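Long-range contacts in putative flavoprotein decarboxylase (Streptomyces olivoviridis, PDB 6JLS), which binds flavin mononucleotide and acts as an FMN-dependent cysteine decarboxylase in the biosynthesis of thioviridamide: residues T18-S24 with R46-T52; V129-P133 with F157-P162. One frame throughout, in Å; residues are numbered along the deposited sequence.

Interaction 1 (T18-S24 with R46-T52); sequences TLTMCLS and RLHVALT. With FMN (flavin mononucleotide), chain B.
Strands 18-23 and 46-51 run side by side in the same direction, their axes 4.5 Å apart at the closest and inclined by 20°. Leu19, Met21 and Leu23 use both their N-H and their C=O across this seam, so six backbone hydrogen bonds zip it from Leu19 N on Arg46 O to Thr52 N on Leu23 O. The shortest is Met21 N to His48 O, 2.7 Å and almost straight at 175°.

On the face carrying Leu19, Met21 and Leu23, the Met21 chain runs out extended from the backbone and bends only at its last torsion (24°). That turn sets Met21 CE against Val49 CG2 at 3.5 Å and near Leu47 CD1, which also packs 3.8 Å from Leu19 CD2. Helix 32-40 closes over this patch: Ala36 meets Met21 and Leu47, and Leu39 meets Leu19 and Leu47.

The face of Thr18, Thr20 and Cys22 is more polar at its start. The His48 ring presents its edge to the threonines, CD2 lying 3.7 Å from Thr18 CG2 and 3.6 Å from Thr20 OG1. Neither contact is polar pairing: Thr20 OG1 bonds to Ser93, His48 ND1 bonds to Ser71 N, and buried NE2 has no partner in the model.

At the C-terminal ends the seam meets the cofactor. Thr52 OG1 gives a short 2.5 Å hydrogen bond to FMN O3P and is also bonded to Ala55 N, while Ser24 OG lies 3.1 Å from FMN O1P and is hydrogen-bonded to Thr102 and Thr105. Together the strands form the first beta-alpha-beta unit of a Rossmann-like flavoprotein fold. Its body, apolar around Met21 and partly polar around His48, ends in two hydroxyls at the phosphate, consistent with the backbone pairing holding the strand ends side by side there.

Interaction 2 (V129-P133 with F157-P162); sequences VILAP and FVVAEP
Phe157 lays one face of its ring against Val129. Val129 CG1 stands 4.0 Å from the centroid of the Phe157 ring, 18° off the normal, in a CH-pi contact displaced toward the rim. Val129 CB comes closer still to a single ring atom, 3.5 Å from Phe157 CD1; CB and CG2 lie on the same side of the ring but out past its CD1-CE1 rim. The CD1 methyl of Leu131 approaches Phe157 CD2 obliquely at 3.9 Å. With CG opposite its own carbonyl carbon (chi1 -60°), Phe157 holds the ring alongside Val129, where Leu152 of helix 143-154 packs against both Phe157 and Leu131.

Behind the ring the backbones pair in parallel. Val158 is gripped at both ends, and three nearly linear bonds, Val158 N to Val129 O, Leu131 N to Val158 O and Ala160 N to Leu131 O, each measure 2.8 Å.

Ile130 and Val158 share the other face of the sheet, side by side, with Ile130 CG1 3.9 Å from Val158 CB; helix 182-193 lies over Ile130 through Val184 and Ala188. Farther along, Pro133 CG meets Val159 CG1 at 3.8 Å, the two side chains crossing at about a right angle. One water lies beyond, donating to Pro133 O and Ala160 O, 3.2 Å from each.

This is the 158-159 edge of the chain's parallel sheet, and past it Glu161 and Pro162 are exposed and poorly ordered. The pairing changes character along its length: apolar packing round the ring comes first, then three straight backbone bonds, and finally a water bridge between two carbonyls, at the point where Pro133 has no N-H to continue the ladder and the strands part.

From the N terminus, interaction 1 closes first: strand 18-23 leads through helix 32-40 to strand 46-51, a loop of 21 residues between the paired segments. Only later does the chain reach strand 129-133, run through helices 137-140 and 143-154, and close interaction 2 at 157-162. The two loops are therefore in series, neither nested nor crossed. Both contacts belong to one parallel sheet, with strand 95-101 between strands 18-23 and 129-133; their nearest atoms are about 7 Å apart and do not touch. Interaction 1 joins strands within the sheet near the FMN phosphate, whereas interaction 2 joins strand 158-159, one of its two outermost strands, with helix 182-193 packing on both.

Interaction 1 (T18-S24 with R46-T52)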
loop_
_atom_site.group_PDB
_atom_site.type_symbol
_atom_site.label_atom_id
_atom_site.label_comp_id
_atom_site.label_asym_id
_atom_site.label_seq_id
_atom_site.Cartn_x
_atom_site.Cartn_y
_atom_site.Cartn_z
ATOM N N THR A 18 -17.886 -29.846 -23.678
ATOM C CA THR A 18 -17.379 -28.756 -22.853
ATOM C C THR A 18 -17.482 -29.179 -21.393
ATOM O O THR A 18 -18.591 -29.358 -20.876
ATOM C CB THR A 18 -18.178 -27.471 -23.087
ATOM O OG1 THR A 18 -18.017 -27.042 -24.442
ATOM C CG2 THR A 18 -17.710 -26.370 -22.155
ATOM N N LEU A 19 -16.340 -29.335 -20.730
ATOM C CA LEU A 19 -16.315 -29.741 -19.332
ATOM C C LEU A 19 -15.718 -28.643 -18.459
ATOM O O LEU A 19 -14.650 -28.099 -18.766
ATOM C CB LEU A 19 -15.517 -31.034 -19.146
ATOM C CG LEU A 19 -15.546 -31.585 -17.718
ATOM C CD1 LEU A 19 -15.719 -33.087 -17.726
ATOM C CD2 LEU A 19 -14.296 -31.203 -16.933
ATOM N N THR A 20 -16.391 -28.336 -17.359
ATOM C CA THR A 20 -15.888 -27.381 -16.382
ATOM C C THR A 20 -15.462 -28.122 -15.122
ATOM O O THR A 20 -16.263 -28.843 -14.514
ATOM C CB THR A 20 -16.933 -26.317 -16.060
ATOM O OG1 THR A 20 -17.193 -25.543 -17.244
ATOM C CG2 THR A 20 -16.442 -25.398 -14.955
ATOM N N MET A 21 -14.203 -27.926 -14.742
ATOM C CA MET A 21 -13.571 -28.509 -13.566
ATOM C C MET A 21 -13.485 -27.457 -12.456
ATOM O O MET A 21 -12.964 -26.354 -12.680
ATOM C CB MET A 21 -12.179 -29.010 -13.968
ATOM C CG MET A 21 -11.256 -29.418 -12.850
ATOM S SD MET A 21 -9.703 -30.155 -13.481
ATOM C CE MET A 21 -9.604 -29.447 -15.111
ATOM N N CYS A 22 -13.991 -27.781 -11.268
ATOM C CA CYS A 22 -13.932 -26.862 -10.134
ATOM C C CYS A 22 -12.997 -27.391 -9.055
ATOM O O CYS A 22 -13.004 -28.585 -8.738
ATOM C CB CYS A 22 -15.317 -26.614 -9.528
ATOM S SG CYS A 22 -16.537 -25.795 -10.600
ATOM N N LEU A 23 -12.196 -26.490 -8.483
ATOM C CA LEU A 23 -11.196 -26.840 -7.485
ATOM C C LEU A 23 -11.474 -26.109 -6.176
ATOM O O LEU A 23 -11.636 -24.883 -6.164
ATOM C CB LEU A 23 -9.796 -26.499 -7.989
ATOM C CG LEU A 23 -9.344 -27.196 -9.275
ATOM C CD1 LEU A 23 -7.883 -26.854 -9.556
ATOM C CD2 LEU A 23 -9.526 -28.696 -9.153
ATOM N N SER A 24 -11.490 -26.864 -5.083
ATOM C CA SER A 24 -11.804 -26.441 -3.721
ATOM C C SER A 24 -10.518 -26.322 -2.888
ATOM O O SER A 24 -9.457 -26.832 -3.257
ATOM C CB SER A 24 -12.770 -27.467 -3.091
ATOM O OG SER A 24 -13.585 -26.889 -2.110
ATOM N N ARG A 46 -13.654 -28.463 -25.064
ATOM C CA ARG A 46 -13.462 -27.255 -24.274
ATOM C C ARG A 46 -13.304 -27.649 -22.821
ATOM O O ARG A 46 -14.119 -28.409 -22.288
ATOM C CB ARG A 46 -14.633 -26.289 -24.388
ATOM C CG ARG A 46 -14.686 -25.546 -25.668
ATOM C CD ARG A 46 -14.504 -24.068 -25.441
ATOM N NE ARG A 46 -14.301 -23.396 -26.717
ATOM C CZ ARG A 46 -13.105 -23.182 -27.258
ATOM N NH1 ARG A 46 -12.011 -23.573 -26.624
ATOM N NH2 ARG A 46 -13.002 -22.571 -28.428
ATOM N N LEU A 47 -12.276 -27.117 -22.177
ATOM C CA LEU A 47 -12.058 -27.317 -20.756
ATOM C C LEU A 47 -12.067 -25.961 -20.079
ATOM O O LEU A 47 -11.379 -25.043 -20.533
ATOM C CB LEU A 47 -10.736 -28.027 -20.505
ATOM C CG LEU A 47 -10.400 -28.338 -19.055
ATOM C CD1 LEU A 47 -11.442 -29.282 -18.469
ATOM C CD2 LEU A 47 -9.009 -28.945 -19.020
ATOM N N HIS A 48 -12.871 -25.825 -19.021
ATOM C CA HIS A 48 -12.834 -24.662 -18.139
ATOM C C HIS A 48 -12.460 -25.087 -16.726
ATOM O O HIS A 48 -12.772 -26.201 -16.291
ATOM C CB HIS A 48 -14.177 -23.948 -18.076
ATOM C CG HIS A 48 -14.706 -23.521 -19.404
ATOM N ND1 HIS A 48 -14.151 -22.489 -20.130
ATOM C CD2 HIS A 48 -15.766 -23.959 -20.119
ATOM C CE1 HIS A 48 -14.839 -22.321 -21.243
ATOM N NE2 HIS A 48 -15.826 -23.199 -21.259
ATOM N N VAL A 49 -11.825 -24.179 -15.989
ATOM C CA VAL A 49 -11.434 -24.431 -14.607
ATOM C C VAL A 49 -11.823 -23.226 -13.770
ATOM O O VAL A 49 -11.595 -22.082 -14.180
ATOM C CB VAL A 49 -9.926 -24.713 -14.464
ATOM C CG1 VAL A 49 -9.576 -24.957 -13.006
ATOM C CG2 VAL A 49 -9.543 -25.915 -15.292
ATOM N N ALA A 50 -12.433 -23.488 -12.614
ATOM C CA ALA A 50 -12.790 -22.459 -11.649
ATOM C C ALA A 50 -12.239 -22.861 -10.292
ATOM O O ALA A 50 -12.203 -24.055 -9.958
ATOM C CB ALA A 50 -14.306 -22.282 -11.554
ATOM N N LEU A 51 -11.816 -21.863 -9.509
ATOM C CA LEU A 51 -11.171 -22.082 -8.219
ATOM C C LEU A 51 -11.923 -21.323 -7.136
ATOM O O LEU A 51 -12.382 -20.197 -7.358
ATOM C CB LEU A 51 -9.685 -21.616 -8.229
ATOM C CG LEU A 51 -8.630 -22.366 -9.058
ATOM C CD1 LEU A 51 -8.932 -22.313 -10.538
ATOM C CD2 LEU A 51 -7.251 -21.777 -8.816
ATOM N N THR A 52 -12.055 -21.936 -5.976
ATOM C CA THR A 52 -12.480 -21.176 -4.821
ATOM C C THR A 52 -11.308 -20.344 -4.312
ATOM O O THR A 52 -10.145 -20.659 -4.591
ATOM C CB THR A 52 -12.957 -22.105 -3.707
ATOM O OG1 THR A 52 -11.813 -22.723 -3.109
ATOM C CG2 THR A 52 -13.931 -23.169 -4.237
HETATM N N1 FMN B . -11.075 -29.134 3.939
HETATM C C2 FMN B . -11.706 -30.204 3.343
HETATM O O2 FMN B . -12.933 -30.260 3.349
HETATM N N3 FMN B . -10.965 -31.208 2.755
HETATM C C4 FMN B . -9.586 -31.150 2.753
HETATM O O4 FMN B . -8.918 -32.043 2.227
HETATM C C4A FMN B . -8.950 -30.070 3.352
HETATM N N5 FMN B . -7.571 -30.000 3.354
HETATM C C5A FMN B . -6.928 -28.935 3.950
HETATM C C6 FMN B . -5.540 -28.897 3.941
HETATM C C7 FMN B . -4.871 -27.826 4.533
HETATM C C7M FMN B . -3.364 -27.808 4.511
HETATM C C8 FMN B . -5.604 -26.786 5.139
HETATM C C8M FMN B . -4.888 -25.626 5.778
HETATM C C9 FMN B . -7.004 -26.834 5.146
HETATM C C9A FMN B . -7.668 -27.912 4.549
HETATM N N10 FMN B . -9.055 -27.983 4.545
HETATM C C10 FMN B . -9.696 -29.056 3.947
HETATM C "C1'" FMN B . -9.870 -26.885 5.166
HETATM C "C2'" FMN B . -10.395 -25.976 4.043
HETATM O "O2'" FMN B . -9.346 -25.345 3.326
HETATM C "C3'" FMN B . -11.347 -24.916 4.578
HETATM O "O3'" FMN B . -12.525 -25.557 5.007
HETATM C "C4'" FMN B . -11.643 -23.893 3.483
HETATM O "O4'" FMN B . -12.357 -22.760 3.948
HETATM C "C5'" FMN B . -12.406 -24.532 2.331
HETATM O "O5'" FMN B . -12.714 -23.477 1.453
HETATM P P FMN B . -13.455 -23.736 0.060
HETATM O O1P FMN B . -14.346 -24.959 0.190
HETATM O O2P FMN B . -14.316 -22.535 -0.267
HETATM O O3P FMN B . -12.433 -23.994 -1.018
#

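Interaction 2 (V129-P133 with F157-P162)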
loop_
_atom_site.group_PDB
_atom_site.type_symbol
_atom_site.label_atom_id
_atom_site.label_comp_id
_atom_site.label_asym_id
_atom_site.label_seq_id
_atom_site.Cartn_x
_atom_site.Cartn_y
_atom_site.Cartn_z
ATOM N N VAL A 129 -23.636 -32.999 -12.780
ATOM C CA VAL A 129 -22.676 -32.466 -11.821
ATOM C C VAL A 129 -22.101 -33.626 -11.021
ATOM O O VAL A 129 -22.838 -34.342 -10.335
ATOM C CB VAL A 129 -23.312 -31.431 -10.884
ATOM C CG1 VAL A 129 -22.329 -31.043 -9.806
ATOM C CG2 VAL A 129 -23.751 -30.213 -11.659
ATOM N N ILE A 130 -20.789 -33.799 -11.088
ATOM C CA ILE A 130 -20.097 -34.840 -10.344
ATOM C C ILE A 130 -19.242 -34.182 -9.257
ATOM O O ILE A 130 -18.469 -33.259 -9.539
ATOM C CB ILE A 130 -19.247 -35.725 -11.264
ATOM C CG1 ILE A 130 -20.147 -36.583 -12.167
ATOM C CG2 ILE A 130 -18.409 -36.662 -10.427
ATOM C CD1 ILE A 130 -20.837 -35.865 -13.316
ATOM N N LEU A 131 -19.384 -34.657 -8.020
ATOM C CA LEU A 131 -18.667 -34.127 -6.869
ATOM C C LEU A 131 -17.800 -35.217 -6.248
ATOM O O LEU A 131 -18.263 -36.346 -6.046
ATOM C CB LEU A 131 -19.645 -33.601 -5.820
ATOM C CG LEU A 131 -20.745 -32.646 -6.280
ATOM C CD1 LEU A 131 -21.705 -32.412 -5.149
ATOM C CD2 LEU A 131 -20.143 -31.332 -6.731
ATOM N N ALA A 132 -16.543 -34.876 -5.936
ATOM C CA ALA A 132 -15.594 -35.800 -5.305
ATOM C C ALA A 132 -15.212 -35.266 -3.923
ATOM O O ALA A 132 -14.250 -34.485 -3.794
ATOM C CB ALA A 132 -14.357 -35.993 -6.180
ATOM N N PRO A 133 -15.942 -35.653 -2.868
ATOM C CA PRO A 133 -15.588 -35.185 -1.521
ATOM C C PRO A 133 -14.192 -35.639 -1.131
ATOM O O PRO A 133 -13.766 -36.757 -1.433
ATOM C CB PRO A 133 -16.647 -35.837 -0.618
ATOM C CG PRO A 133 -17.753 -36.237 -1.525
ATOM C CD PRO A 133 -17.104 -36.553 -2.848
ATOM N N PHE A 157 -27.131 -34.379 -8.062
ATOM C CA PHE A 157 -25.687 -34.442 -8.229
ATOM C C PHE A 157 -25.185 -35.858 -7.960
ATOM O O PHE A 157 -25.745 -36.600 -7.148
ATOM C CB PHE A 157 -24.990 -33.453 -7.275
ATOM C CG PHE A 157 -25.387 -32.004 -7.473
ATOM C CD1 PHE A 157 -25.983 -31.572 -8.661
ATOM C CD2 PHE A 157 -25.139 -31.062 -6.475
ATOM C CE1 PHE A 157 -26.339 -30.233 -8.850
ATOM C CE2 PHE A 157 -25.490 -29.708 -6.662
ATOM C CZ PHE A 157 -26.095 -29.304 -7.855
ATOM N N VAL A 158 -24.098 -36.221 -8.628
ATOM C CA VAL A 158 -23.436 -37.505 -8.427
ATOM C C VAL A 158 -22.327 -37.315 -7.400
ATOM O O VAL A 158 -21.393 -36.537 -7.624
ATOM C CB VAL A 158 -22.872 -38.052 -9.749
ATOM C CG1 VAL A 158 -22.111 -39.337 -9.509
ATOM C CG2 VAL A 158 -23.989 -38.256 -10.762
ATOM N N VAL A 159 -22.419 -38.010 -6.271
ATOM C CA VAL A 159 -21.448 -37.878 -5.190
ATOM C C VAL A 159 -20.563 -39.110 -5.219
ATOM O O VAL A 159 -21.021 -40.217 -4.916
ATOM C CB VAL A 159 -22.123 -37.722 -3.822
ATOM C CG1 VAL A 159 -21.061 -37.605 -2.727
ATOM C CG2 VAL A 159 -23.061 -36.526 -3.814
ATOM N N ALA A 160 -19.292 -38.912 -5.567
ATOM C CA ALA A 160 -18.325 -39.996 -5.713
ATOM C C ALA A 160 -17.509 -40.131 -4.432
ATOM O O ALA A 160 -16.389 -39.635 -4.327
ATOM C CB ALA A 160 -17.418 -39.734 -6.909
ATOM N N GLU A 161 -18.073 -40.826 -3.455
ATOM C CA GLU A 161 -17.324 -41.166 -2.257
ATOM C C GLU A 161 -16.335 -42.288 -2.565
ATOM O O GLU A 161 -16.510 -43.033 -3.535
ATOM C CB GLU A 161 -18.278 -41.586 -1.139
ATOM C CG GLU A 161 -19.346 -40.556 -0.802
ATOM C CD GLU A 161 -20.124 -40.912 0.451
ATOM O OE1 GLU A 161 -19.487 -41.354 1.429
ATOM O OE2 GLU A 161 -21.368 -40.758 0.457
ATOM N N PRO A 162 -15.268 -42.432 -1.757
ATOM C CA PRO A 162 -14.904 -41.579 -0.620
ATOM C C PRO A 162 -14.152 -40.321 -1.027
ATOM O O PRO A 162 -13.215 -39.955 -0.319
ATOM C CB PRO A 162 -14.008 -42.492 0.216
ATOM C CG PRO A 162 -13.357 -43.374 -0.790
ATOM C CD PRO A 162 -14.394 -43.617 -1.852
HETATM O O HOH W 1 -13.293 -38.819 -3.788
#